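Local coordinates for protein transcriptional regulator (Rhodococcus sp., PDB 2O0Y) that probably binds DNA and regulates transcription as a member of the IclR family, pairing a helix-turn-helix domain with a GAF-related C-terminal domain, at residues 24-29 with 58-62; 209-213 with 248-252; 112-118 with 220-226. All blocks are in the same frame, centred on the assembly; numbering follows the deposited sequence.

Contact 1: 24-29 with 58-62; sequences RVIDLL and LVATM
In the winged helix-turn-helix domain expected of an IclR-type regulator, helix 18-29 packs across helix 52-64 through Arg24, Val25, Leu28 and Leu29 on one side and Leu58 and selenomethionine Met62 on the other. The short axes cross at -81° and stay 11.1 Å apart at closest approach, a wide spacing bridged entirely by side chains. Met62 bends toward the first helix: its CG lies anti to the carbonyl carbon, and a turn at the last torsion (chi3 83°) brings CE to Leu29, where Met62 CE stops 3.6 Å from Leu29 CD2. Val25 CG1 lies 4.2 Å from Met62 CE. One turn earlier, Leu58 spreads its two branches: Leu58 CD1 touches the aliphatic root of Arg24 at 3.5 Å from Arg24 CB, while CD2 goes to Val25 CG2. Leu28 CD1 lies between Leu58 CB and the selenium of Met62, 3.9 Å from Met62 SE, so selenium and methyl serve different leucines; the side chains of Leu28 and Leu58 cross at about a right angle. Leu44 and Thr48 of helix 41-48 also pack on Leu28, and Val67 touches both Leu29 and Met62. The second subunit comes close as well, with its Val22 on Val25 and its Trp85 on Leu29. No hydrogen bond or salt bridge joins the two segments; their cohesion is apolar, and it probably rests on how well the methyls of branched side chains fit around one bent selenomethionine chain.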
ATOM      1  N   ARG B  24      18.853  10.400 -15.164  1.00 24.45           N
ATOM      2  CA  ARG B  24      17.840  10.198 -16.154  1.00 24.48           C
ATOM      3  C   ARG B  24      16.740   9.289 -15.615  1.00 25.23           C
ATOM      4  O   ARG B  24      15.583   9.502 -15.887  1.00 27.22           O
ATOM      5  CB  ARG B  24      18.482   9.579 -17.415  1.00 24.92           C
ATOM      6  CG  ARG B  24      19.371  10.664 -18.157  1.00 22.11           C
ATOM      7  CD  ARG B  24      20.267  10.014 -19.177  1.00 23.24           C
ATOM      8  NE  ARG B  24      20.919  11.072 -19.956  1.00 23.13           N
ATOM      9  CZ  ARG B  24      21.728  10.862 -20.978  1.00 27.86           C
ATOM     10  NH1 ARG B  24      21.984   9.626 -21.364  1.00 28.98           N
ATOM     11  NH2 ARG B  24      22.257  11.893 -21.605  1.00 24.05           N
ATOM     12  N   VAL B  25      17.088   8.240 -14.892  1.00 25.15           N
ATOM     13  CA  VAL B  25      16.078   7.391 -14.289  1.00 25.19           C
ATOM     14  C   VAL B  25      15.225   8.192 -13.306  1.00 25.20           C
ATOM     15  O   VAL B  25      14.028   8.115 -13.301  1.00 24.93           O
ATOM     16  CB  VAL B  25      16.744   6.169 -13.592  1.00 26.49           C
ATOM     17  CG1 VAL B  25      15.717   5.367 -12.903  1.00 26.48           C
ATOM     18  CG2 VAL B  25      17.425   5.297 -14.686  1.00 26.29           C
ATOM     19  N   ILE B  26      15.861   8.951 -12.441  1.00 25.88           N
ATOM     20  CA  ILE B  26      15.122   9.865 -11.554  1.00 25.42           C
ATOM     21  C   ILE B  26      14.270  10.866 -12.335  1.00 25.43           C
ATOM     22  O   ILE B  26      13.102  11.098 -11.978  1.00 27.00           O
ATOM     23  CB  ILE B  26      16.100  10.558 -10.556  1.00 25.67           C
ATOM     24  CG1 ILE B  26      16.813   9.493  -9.703  1.00 25.20           C
ATOM     25  CG2 ILE B  26      15.355  11.575  -9.656  1.00 25.07           C
ATOM     26  CD1 ILE B  26      18.079  10.067  -8.919  1.00 24.86           C
ATOM     27  N   ASP B  27      14.816  11.512 -13.369  1.00 24.96           N
ATOM     28  CA  ASP B  27      14.032  12.455 -14.151  1.00 24.48           C
ATOM     29  C   ASP B  27      12.758  11.827 -14.756  1.00 24.57           C
ATOM     30  O   ASP B  27      11.696  12.485 -14.928  1.00 23.62           O
ATOM     31  CB  ASP B  27      14.927  13.061 -15.286  1.00 25.01           C
ATOM     32  CG  ASP B  27      16.027  13.919 -14.749  1.00 27.19           C
ATOM     33  OD1 ASP B  27      15.998  14.267 -13.533  1.00 25.57           O
ATOM     34  OD2 ASP B  27      16.974  14.233 -15.520  1.00 29.03           O
ATOM     35  N   LEU B  28      12.860  10.562 -15.138  1.00 23.52           N
ATOM     36  CA  LEU B  28      11.705   9.854 -15.737  1.00 24.71           C
ATOM     37  C   LEU B  28      10.679   9.547 -14.660  1.00 24.95           C
ATOM     38  O   LEU B  28       9.501   9.808 -14.843  1.00 25.92           O
ATOM     39  CB  LEU B  28      12.161   8.517 -16.412  1.00 22.48           C
ATOM     40  CG  LEU B  28      12.969   8.752 -17.707  1.00 23.55           C
ATOM     41  CD1 LEU B  28      13.654   7.419 -18.160  1.00 23.32           C
ATOM     42  CD2 LEU B  28      11.974   9.182 -18.850  1.00 23.84           C
ATOM     43  N   LEU B  29      11.129   9.029 -13.515  1.00 23.69           N
ATOM     44  CA  LEU B  29      10.196   8.717 -12.425  1.00 23.79           C
ATOM     45  C   LEU B  29       9.509   9.962 -11.908  1.00 24.95           C
ATOM     46  O   LEU B  29       8.351   9.943 -11.516  1.00 24.34           O
ATOM     47  CB  LEU B  29      10.980   8.054 -11.301  1.00 23.93           C
ATOM     48  CG  LEU B  29      11.506   6.642 -11.564  1.00 27.23           C
ATOM     49  CD1 LEU B  29      12.450   6.184 -10.440  1.00 26.65           C
ATOM     50  CD2 LEU B  29      10.257   5.716 -11.621  1.00 30.11           C
ATOM     51  N   LEU B  58      16.215   3.131 -21.408  1.00 27.45           N
ATOM     52  CA  LEU B  58      16.033   3.220 -19.934  1.00 25.76           C
ATOM     53  C   LEU B  58      14.719   2.625 -19.525  1.00 27.36           C
ATOM     54  O   LEU B  58      14.658   1.905 -18.507  1.00 26.96           O
ATOM     55  CB  LEU B  58      16.153   4.670 -19.427  1.00 26.13           C
ATOM     56  CG  LEU B  58      17.542   5.309 -19.557  1.00 26.76           C
ATOM     57  CD1 LEU B  58      17.513   6.870 -19.367  1.00 23.99           C
ATOM     58  CD2 LEU B  58      18.534   4.660 -18.559  1.00 30.33           C
ATOM     59  N   VAL B  59      13.662   2.880 -20.311  1.00 26.56           N
ATOM     60  CA  VAL B  59      12.347   2.336 -19.972  1.00 26.92           C
ATOM     61  C   VAL B  59      12.407   0.788 -20.017  1.00 27.96           C
ATOM     62  O   VAL B  59      11.913   0.138 -19.112  1.00 27.99           O
ATOM     63  CB  VAL B  59      11.249   2.915 -20.888  1.00 28.39           C
ATOM     64  CG1 VAL B  59       9.973   2.098 -20.789  1.00 28.48           C
ATOM     65  CG2 VAL B  59      10.964   4.375 -20.475  1.00 27.26           C
ATOM     66  N   ALA B  60      13.088   0.225 -21.027  1.00 27.44           N
ATOM     67  CA  ALA B  60      13.327  -1.212 -21.129  1.00 27.12           C
ATOM     68  C   ALA B  60      13.943  -1.804 -19.839  1.00 27.97           C
ATOM     69  O   ALA B  60      13.413  -2.775 -19.281  1.00 27.34           O
ATOM     70  CB  ALA B  60      14.195  -1.511 -22.317  1.00 26.72           C
ATOM     71  N   THR B  61      15.057  -1.229 -19.368  1.00 26.85           N
ATOM     72  CA  THR B  61      15.691  -1.698 -18.131  1.00 27.49           C
ATOM     73  C   THR B  61      14.737  -1.579 -16.938  1.00 26.26           C
ATOM     74  O   THR B  61      14.638  -2.497 -16.118  1.00 24.17           O
ATOM     75  CB  THR B  61      17.004  -0.915 -17.798  1.00 29.65           C
ATOM     76  OG1 THR B  61      17.976  -1.212 -18.798  1.00 30.34           O
ATOM     77  CG2 THR B  61      17.592  -1.425 -16.489  1.00 31.30           C
HETATM   78  N   MSE B  62      14.036  -0.450 -16.845  1.00 25.03           N
HETATM   79  CA  MSE B  62      13.018  -0.209 -15.783  1.00 26.16           C
HETATM   80  C   MSE B  62      11.874  -1.198 -15.786  1.00 26.54           C
HETATM   81  O   MSE B  62      11.483  -1.709 -14.715  1.00 26.72           O
HETATM   82  CB  MSE B  62      12.498   1.249 -15.929  1.00 26.71           C
HETATM   83  CG  MSE B  62      13.575   2.237 -15.551  1.00 27.51           C
HETATM   84 SE   MSE B  62      13.224   4.101 -16.174  1.00 39.20          SE
HETATM   85  CE  MSE B  62      12.006   4.676 -14.639  1.00 29.56           C
TER

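Contact 2: 209-213 with 248-252; sequences SFPLV and AEEIS
Strand 209-213 and helix 248-252 run almost in the same direction, 13° between their short axes and 7.6 Å apart, with the CA atoms of Leu212 and Ser252 the nearest across the two segments. Ser252 makes the polar join: its OG, anti to the carbonyl carbon (chi1 -71°), accepts the backbone N-H of Val213 at 3.0 Å from N, in a nearly straight bond of 168°. Val213 CG2 rests on the same hydroxyl. One water sits beside it, 2.6 Å from Ser252 OG, and donates to Pro211 O and weakly to Ala248 O. A second water donates to Val213 O and to Ser252 O, so strand and helix are tied through their carbonyls too. Away from the hydroxyl the contact is apolar. Leu212 sends CD2 over the start of the helical segment, 3.6 Å from Ala248 CA, and the same methyl of Leu212 meets Ile251 CG2 at 3.9 Å, the two side chains crossing obliquely. Ala248 CB also touches Phe210, CB to CB 3.7 Å, where the small methyl permits a close approach. Phe210 continues along helix 237-254 to Ile241, Thr244 and Arg245, and its ring meets that of Tyr194. Ile251 extends the packing to Val99, Ile102 and Met103 of helix 97-110. The contact thus lays the C-terminal helix against the antiparallel sheet of the GAF-related domain. Its chemistry is divided: methyl packing fills the space between strand and helix, while one directed serine bond and two bridging waters satisfy backbone polar groups of both elements.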
ATOM      1  N   SER B 209     -13.296  17.431  16.413  1.00 25.65           N
ATOM      2  CA  SER B 209     -12.416  17.155  15.268  1.00 25.16           C
ATOM      3  C   SER B 209     -12.426  18.284  14.246  1.00 25.53           C
ATOM      4  O   SER B 209     -13.477  18.832  13.934  1.00 26.48           O
ATOM      5  CB  SER B 209     -12.844  15.869  14.550  1.00 24.90           C
ATOM      6  OG  SER B 209     -11.787  15.355  13.712  1.00 26.25           O
ATOM      7  N   PHE B 210     -11.252  18.669  13.740  1.00 26.76           N
ATOM      8  CA  PHE B 210     -11.159  19.662  12.654  1.00 25.51           C
ATOM      9  C   PHE B 210     -10.537  18.950  11.442  1.00 25.92           C
ATOM     10  O   PHE B 210      -9.678  18.086  11.623  1.00 24.88           O
ATOM     11  CB  PHE B 210     -10.241  20.845  13.060  1.00 26.52           C
ATOM     12  CG  PHE B 210     -10.974  21.953  13.775  1.00 26.50           C
ATOM     13  CD1 PHE B 210     -11.321  21.821  15.109  1.00 27.20           C
ATOM     14  CD2 PHE B 210     -11.345  23.110  13.101  1.00 28.17           C
ATOM     15  CE1 PHE B 210     -12.029  22.840  15.790  1.00 27.80           C
ATOM     16  CE2 PHE B 210     -12.042  24.122  13.779  1.00 27.16           C
ATOM     17  CZ  PHE B 210     -12.373  23.977  15.110  1.00 27.24           C
ATOM     18  N   PRO B 211     -10.909  19.372  10.205  1.00 26.57           N
ATOM     19  CA  PRO B 211     -10.268  18.793   9.051  1.00 27.26           C
ATOM     20  C   PRO B 211      -8.839  19.305   8.905  1.00 27.82           C
ATOM     21  O   PRO B 211      -8.560  20.487   9.147  1.00 27.95           O
ATOM     22  CB  PRO B 211     -11.115  19.310   7.862  1.00 27.04           C
ATOM     23  CG  PRO B 211     -11.811  20.519   8.342  1.00 27.14           C
ATOM     24  CD  PRO B 211     -11.921  20.386   9.849  1.00 25.45           C
ATOM     25  N   LEU B 212      -7.957  18.414   8.465  1.00 27.36           N
ATOM     26  CA  LEU B 212      -6.656  18.831   7.939  1.00 26.48           C
ATOM     27  C   LEU B 212      -6.715  18.585   6.435  1.00 26.54           C
ATOM     28  O   LEU B 212      -7.207  17.540   6.015  1.00 26.34           O
ATOM     29  CB  LEU B 212      -5.555  17.953   8.557  1.00 26.52           C
ATOM     30  CG  LEU B 212      -5.522  18.098  10.090  1.00 25.97           C
ATOM     31  CD1 LEU B 212      -4.479  17.059  10.607  1.00 25.28           C
ATOM     32  CD2 LEU B 212      -5.108  19.525  10.439  1.00 23.81           C
ATOM     33  N   VAL B 213      -6.215  19.538   5.636  1.00 26.31           N
ATOM     34  CA  VAL B 213      -6.375  19.476   4.165  1.00 26.37           C
ATOM     35  C   VAL B 213      -5.033  19.503   3.431  1.00 27.23           C
ATOM     36  O   VAL B 213      -3.998  19.966   3.999  1.00 27.54           O
ATOM     37  CB  VAL B 213      -7.271  20.629   3.669  1.00 25.85           C
ATOM     38  CG1 VAL B 213      -8.705  20.541   4.327  1.00 26.52           C
ATOM     39  CG2 VAL B 213      -6.689  21.971   4.054  1.00 25.16           C
ATOM     40  N   ALA B 248      -5.076  23.227  13.588  1.00 26.73           N
ATOM     41  CA  ALA B 248      -5.419  22.627  12.284  1.00 26.80           C
ATOM     42  C   ALA B 248      -4.949  23.534  11.124  1.00 27.14           C
ATOM     43  O   ALA B 248      -4.374  23.091  10.122  1.00 29.34           O
ATOM     44  CB  ALA B 248      -6.941  22.370  12.209  1.00 26.12           C
ATOM     45  N   GLU B 249      -5.186  24.824  11.274  1.00 28.31           N
ATOM     46  CA  GLU B 249      -4.831  25.790  10.246  1.00 28.54           C
ATOM     47  C   GLU B 249      -3.315  25.735  10.043  1.00 28.66           C
ATOM     48  O   GLU B 249      -2.849  25.684   8.911  1.00 28.74           O
ATOM     49  CB  GLU B 249      -5.265  27.192  10.675  1.00 29.35           C
ATOM     50  CG  GLU B 249      -6.797  27.380  10.646  1.00 32.36           C
ATOM     51  CD  GLU B 249      -7.300  28.776  11.083  1.00 36.72           C
ATOM     52  OE1 GLU B 249      -6.477  29.618  11.547  1.00 40.88           O
ATOM     53  OE2 GLU B 249      -8.541  29.018  10.972  1.00 35.52           O
ATOM     54  N   GLU B 250      -2.562  25.778  11.146  1.00 28.11           N
ATOM     55  CA  GLU B 250      -1.086  25.752  11.123  1.00 28.07           C
ATOM     56  C   GLU B 250      -0.536  24.468  10.511  1.00 26.97           C
ATOM     57  O   GLU B 250       0.394  24.508   9.747  1.00 26.39           O
ATOM     58  CB  GLU B 250      -0.542  25.918  12.534  1.00 28.74           C
ATOM     59  CG  GLU B 250      -0.765  27.352  13.097  1.00 31.25           C
ATOM     60  CD  GLU B 250      -0.651  27.433  14.601  1.00 36.68           C
ATOM     61  OE1 GLU B 250       0.023  26.595  15.208  1.00 38.08           O
ATOM     62  OE2 GLU B 250      -1.241  28.359  15.200  1.00 41.92           O
ATOM     63  N   ILE B 251      -1.105  23.321  10.891  1.00 26.39           N
ATOM     64  CA  ILE B 251      -0.693  22.004  10.356  1.00 25.90           C
ATOM     65  C   ILE B 251      -1.007  21.891   8.849  1.00 26.15           C
ATOM     66  O   ILE B 251      -0.184  21.400   8.048  1.00 29.26           O
ATOM     67  CB  ILE B 251      -1.376  20.841  11.185  1.00 24.51           C
ATOM     68  CG1 ILE B 251      -0.761  20.760  12.589  1.00 24.51           C
ATOM     69  CG2 ILE B 251      -1.225  19.527  10.487  1.00 24.61           C
ATOM     70  CD1 ILE B 251      -1.646  19.920  13.560  1.00 24.93           C
ATOM     71  N   SER B 252      -2.177  22.351   8.436  1.00 26.30           N
ATOM     72  CA  SER B 252      -2.510  22.330   7.025  1.00 26.76           C
ATOM     73  C   SER B 252      -1.558  23.277   6.273  1.00 27.57           C
ATOM     74  O   SER B 252      -1.134  22.962   5.161  1.00 26.47           O
ATOM     75  CB  SER B 252      -3.969  22.721   6.773  1.00 26.19           C
ATOM     76  OG  SER B 252      -4.851  21.696   7.210  1.00 28.06           O
TER
HETATM   77  O   HOH W   1      -7.042  22.696   8.183  1.00 39.58           O
HETATM   78  O   HOH W   2      -2.220  21.720   3.297  1.00 46.79           O

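Contact 3: 112-118 with 220-226; sequences ETVNLYI and VAALTLG
Tyr117 has CG anti to the carbonyl carbon (chi1 -81°) and its ring turned nearly crosswise (chi2 -86°), which brings CD2 within 3.6 Å of Thr224 OG1, itself hydrogen-bonded to Ser209 OG of strand 205-213; Thr224 CB lies at the ring edge, in its plane. On the opposite face of the sheet, Val114, with CG1 anti to the backbone N (chi1 176°), places CG2 beside Leu225 CD2 at 3.6 Å and CG1 against Leu223 CD1. Leu116 CD2 packs on Ala221 CB. These residues belong to neighbouring antiparallel strands, 113-120 and 219-228, in the sheet of the GAF-related domain. Asn115 and Thr224 form a hydrogen-bonded pair: Asn115 N donates to Thr224 O at 2.8 Å, in the carbonyl plane, and Thr224 N returns a bond to Asn115 O. Tyr117 and Ala222 repeat this exchange, whereas Gly226 N to Thr113 O is weak at 3.4 Å. Val220 and Ala221 form a classic beta bulge opposite Leu212. Replacing Tyr117 by an alanine would probably open a gap beside Thr224 and leave Arg124, which the phenol OH bonds, without that partner. At the Glu112 end, a water donates to Glu112 OE1 and Gly226 O, while Glu112 OE2 forms a salt bridge with Arg231 and a hydrogen bond with the Tyr240 hydroxyl.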
ATOM      1  N   GLU B 112      -6.193  17.613  26.843  1.00 27.65           N
ATOM      2  CA  GLU B 112      -6.746  16.431  26.190  1.00 26.15           C
ATOM      3  C   GLU B 112      -5.755  15.762  25.239  1.00 26.65           C
ATOM      4  O   GLU B 112      -4.830  16.430  24.734  1.00 26.44           O
ATOM      5  CB  GLU B 112      -8.023  16.792  25.418  1.00 26.67           C
ATOM      6  CG  GLU B 112      -9.091  17.501  26.222  1.00 26.07           C
ATOM      7  CD  GLU B 112      -9.597  16.755  27.422  1.00 28.76           C
ATOM      8  OE1 GLU B 112      -9.268  15.569  27.577  1.00 28.47           O
ATOM      9  OE2 GLU B 112     -10.403  17.350  28.183  1.00 24.77           O
ATOM     10  N   THR B 113      -5.948  14.456  25.029  1.00 24.88           N
ATOM     11  CA  THR B 113      -5.181  13.691  24.058  1.00 26.75           C
ATOM     12  C   THR B 113      -5.532  14.193  22.670  1.00 27.27           C
ATOM     13  O   THR B 113      -6.718  14.383  22.379  1.00 28.27           O
ATOM     14  CB  THR B 113      -5.489  12.202  24.170  1.00 26.39           C
ATOM     15  OG1 THR B 113      -4.943  11.731  25.429  1.00 25.74           O
ATOM     16  CG2 THR B 113      -4.806  11.405  22.965  1.00 26.83           C
ATOM     17  N   VAL B 114      -4.504  14.421  21.838  1.00 26.88           N
ATOM     18  CA  VAL B 114      -4.670  14.908  20.484  1.00 25.33           C
ATOM     19  C   VAL B 114      -4.358  13.746  19.563  1.00 26.47           C
ATOM     20  O   VAL B 114      -3.251  13.235  19.597  1.00 27.02           O
ATOM     21  CB  VAL B 114      -3.712  16.051  20.196  1.00 24.88           C
ATOM     22  CG1 VAL B 114      -3.842  16.461  18.754  1.00 22.77           C
ATOM     23  CG2 VAL B 114      -4.043  17.247  21.124  1.00 24.84           C
ATOM     24  N   ASN B 115      -5.324  13.351  18.716  1.00 27.04           N
ATOM     25  CA  ASN B 115      -5.163  12.208  17.776  1.00 29.00           C
ATOM     26  C   ASN B 115      -5.177  12.732  16.352  1.00 29.50           C
ATOM     27  O   ASN B 115      -6.034  13.557  16.023  1.00 29.49           O
ATOM     28  CB  ASN B 115      -6.374  11.271  17.929  1.00 28.84           C
ATOM     29  CG  ASN B 115      -6.351  10.519  19.261  1.00 33.70           C
ATOM     30  OD1 ASN B 115      -5.319   9.984  19.653  1.00 36.89           O
ATOM     31  ND2 ASN B 115      -7.456  10.535  19.976  1.00 36.91           N
ATOM     32  N   LEU B 116      -4.286  12.243  15.493  1.00 29.17           N
ATOM     33  CA  LEU B 116      -4.354  12.610  14.083  1.00 28.67           C
ATOM     34  C   LEU B 116      -4.876  11.369  13.404  1.00 27.92           C
ATOM     35  O   LEU B 116      -4.200  10.331  13.413  1.00 26.75           O
ATOM     36  CB  LEU B 116      -2.981  12.969  13.493  1.00 29.00           C
ATOM     37  CG  LEU B 116      -2.968  13.637  12.096  1.00 29.95           C
ATOM     38  CD1 LEU B 116      -1.687  14.411  11.924  1.00 36.07           C
ATOM     39  CD2 LEU B 116      -2.925  12.591  11.008  1.00 31.82           C
ATOM     40  N   TYR B 117      -6.066  11.455  12.814  1.00 27.15           N
ATOM     41  CA  TYR B 117      -6.669  10.271  12.196  1.00 27.93           C
ATOM     42  C   TYR B 117      -6.675  10.381  10.706  1.00 27.88           C
ATOM     43  O   TYR B 117      -6.817  11.484  10.200  1.00 26.87           O
ATOM     44  CB  TYR B 117      -8.136  10.263  12.549  1.00 28.41           C
ATOM     45  CG  TYR B 117      -8.564   9.749  13.870  1.00 28.26           C
ATOM     46  CD1 TYR B 117      -8.797   8.384  14.037  1.00 29.97           C
ATOM     47  CD2 TYR B 117      -8.828  10.623  14.951  1.00 28.22           C
ATOM     48  CE1 TYR B 117      -9.255   7.889  15.260  1.00 32.36           C
ATOM     49  CE2 TYR B 117      -9.311  10.133  16.160  1.00 28.83           C
ATOM     50  CZ  TYR B 117      -9.537   8.765  16.289  1.00 33.57           C
ATOM     51  OH  TYR B 117     -10.020   8.210  17.447  1.00 35.74           O
ATOM     52  N   ILE B 118      -6.554   9.240  10.003  1.00 27.69           N
ATOM     53  CA  ILE B 118      -6.893   9.176   8.595  1.00 27.07           C
ATOM     54  C   ILE B 118      -7.952   8.100   8.356  1.00 28.36           C
ATOM     55  O   ILE B 118      -8.261   7.311   9.260  1.00 28.52           O
ATOM     56  CB  ILE B 118      -5.599   8.841   7.769  1.00 28.00           C
ATOM     57  CG1 ILE B 118      -4.984   7.534   8.284  1.00 27.46           C
ATOM     58  CG2 ILE B 118      -4.595   9.996   7.868  1.00 25.62           C
ATOM     59  CD1 ILE B 118      -3.928   6.864   7.349  1.00 30.85           C
ATOM     60  N   VAL B 220      -7.653  15.369   4.238  1.00 27.24           N
ATOM     61  CA  VAL B 220      -6.787  14.186   4.215  1.00 25.80           C
ATOM     62  C   VAL B 220      -6.648  13.575   5.607  1.00 26.19           C
ATOM     63  O   VAL B 220      -6.194  12.467   5.754  1.00 26.08           O
ATOM     64  CB  VAL B 220      -5.381  14.499   3.669  1.00 26.14           C
ATOM     65  CG1 VAL B 220      -5.473  14.872   2.127  1.00 26.00           C
ATOM     66  CG2 VAL B 220      -4.679  15.586   4.477  1.00 26.43           C
ATOM     67  N   ALA B 221      -7.042  14.306   6.633  1.00 25.28           N
ATOM     68  CA  ALA B 221      -6.908  13.787   8.000  1.00 25.64           C
ATOM     69  C   ALA B 221      -7.816  14.602   8.880  1.00 26.46           C
ATOM     70  O   ALA B 221      -8.376  15.599   8.434  1.00 25.41           O
ATOM     71  CB  ALA B 221      -5.443  13.896   8.489  1.00 26.39           C
ATOM     72  N   ALA B 222      -7.979  14.176  10.130  1.00 26.77           N
ATOM     73  CA  ALA B 222      -8.860  14.884  11.065  1.00 27.10           C
ATOM     74  C   ALA B 222      -8.078  15.096  12.354  1.00 27.58           C
ATOM     75  O   ALA B 222      -7.631  14.132  12.987  1.00 29.68           O
ATOM     76  CB  ALA B 222     -10.080  14.064  11.307  1.00 25.68           C
ATOM     77  N   LEU B 223      -7.825  16.347  12.712  1.00 27.19           N
ATOM     78  CA  LEU B 223      -7.128  16.638  13.939  1.00 26.52           C
ATOM     79  C   LEU B 223      -8.160  16.590  15.078  1.00 27.37           C
ATOM     80  O   LEU B 223      -9.109  17.391  15.100  1.00 27.16           O
ATOM     81  CB  LEU B 223      -6.506  18.023  13.870  1.00 26.34           C
ATOM     82  CG  LEU B 223      -5.704  18.466  15.105  1.00 28.55           C
ATOM     83  CD1 LEU B 223      -4.373  17.642  15.185  1.00 25.19           C
ATOM     84  CD2 LEU B 223      -5.341  19.930  15.031  1.00 25.56           C
ATOM     85  N   THR B 224      -7.965  15.698  16.051  1.00 27.55           N
ATOM     86  CA  THR B 224      -9.039  15.390  16.954  1.00 27.66           C
ATOM     87  C   THR B 224      -8.652  15.422  18.453  1.00 29.19           C
ATOM     88  O   THR B 224      -7.676  14.802  18.836  1.00 28.15           O
ATOM     89  CB  THR B 224      -9.593  14.012  16.591  1.00 27.60           C
ATOM     90  OG1 THR B 224      -9.957  14.026  15.191  1.00 28.08           O
ATOM     91  CG2 THR B 224     -10.846  13.671  17.409  1.00 26.32           C
ATOM     92  N   LEU B 225      -9.491  16.063  19.290  1.00 29.94           N
ATOM     93  CA  LEU B 225      -9.394  15.939  20.768  1.00 29.86           C
ATOM     94  C   LEU B 225     -10.408  14.912  21.227  1.00 30.28           C
ATOM     95  O   LEU B 225     -11.522  14.937  20.765  1.00 30.52           O
ATOM     96  CB  LEU B 225      -9.776  17.267  21.427  1.00 30.45           C
ATOM     97  CG  LEU B 225      -9.023  18.546  21.105  1.00 30.13           C
ATOM     98  CD1 LEU B 225      -9.552  19.623  22.030  1.00 28.24           C
ATOM     99  CD2 LEU B 225      -7.509  18.366  21.324  1.00 29.79           C
ATOM    100  N   GLY B 226     -10.039  13.976  22.099  1.00 30.41           N
ATOM    101  CA  GLY B 226     -11.041  13.094  22.709  1.00 30.29           C
ATOM    102  C   GLY B 226     -10.738  13.027  24.169  1.00 30.04           C
ATOM    103  O   GLY B 226      -9.559  13.032  24.564  1.00 31.41           O
TER
HETATM  104  O   HOH W   3      -8.106  13.123  26.736  1.00 21.60           O

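Contacts 2 and 3 belong to one structural unit, their centres 9 Å apart, whereas contact 1 lies in the helix-turn-helix domain, its centre 37 Å from that of contact 2 and 39 Å from that of contact 3. Strands 205-213 and 219-228 are neighbours in the sheet, so Phe210 O and Leu223 N come within 2.8 Å, a probable hydrogen bond. Ser209 OG and Thr224 OG1 are likewise joined at 2.7 Å. On the helix side, Leu223 CD2 packs 3.6 Å from Ala248 N, linking the strand pair of contact 3 to the helix of contact 2. Contact 1 touches neither, its nearest atoms remaining about 20 Å from contact 3.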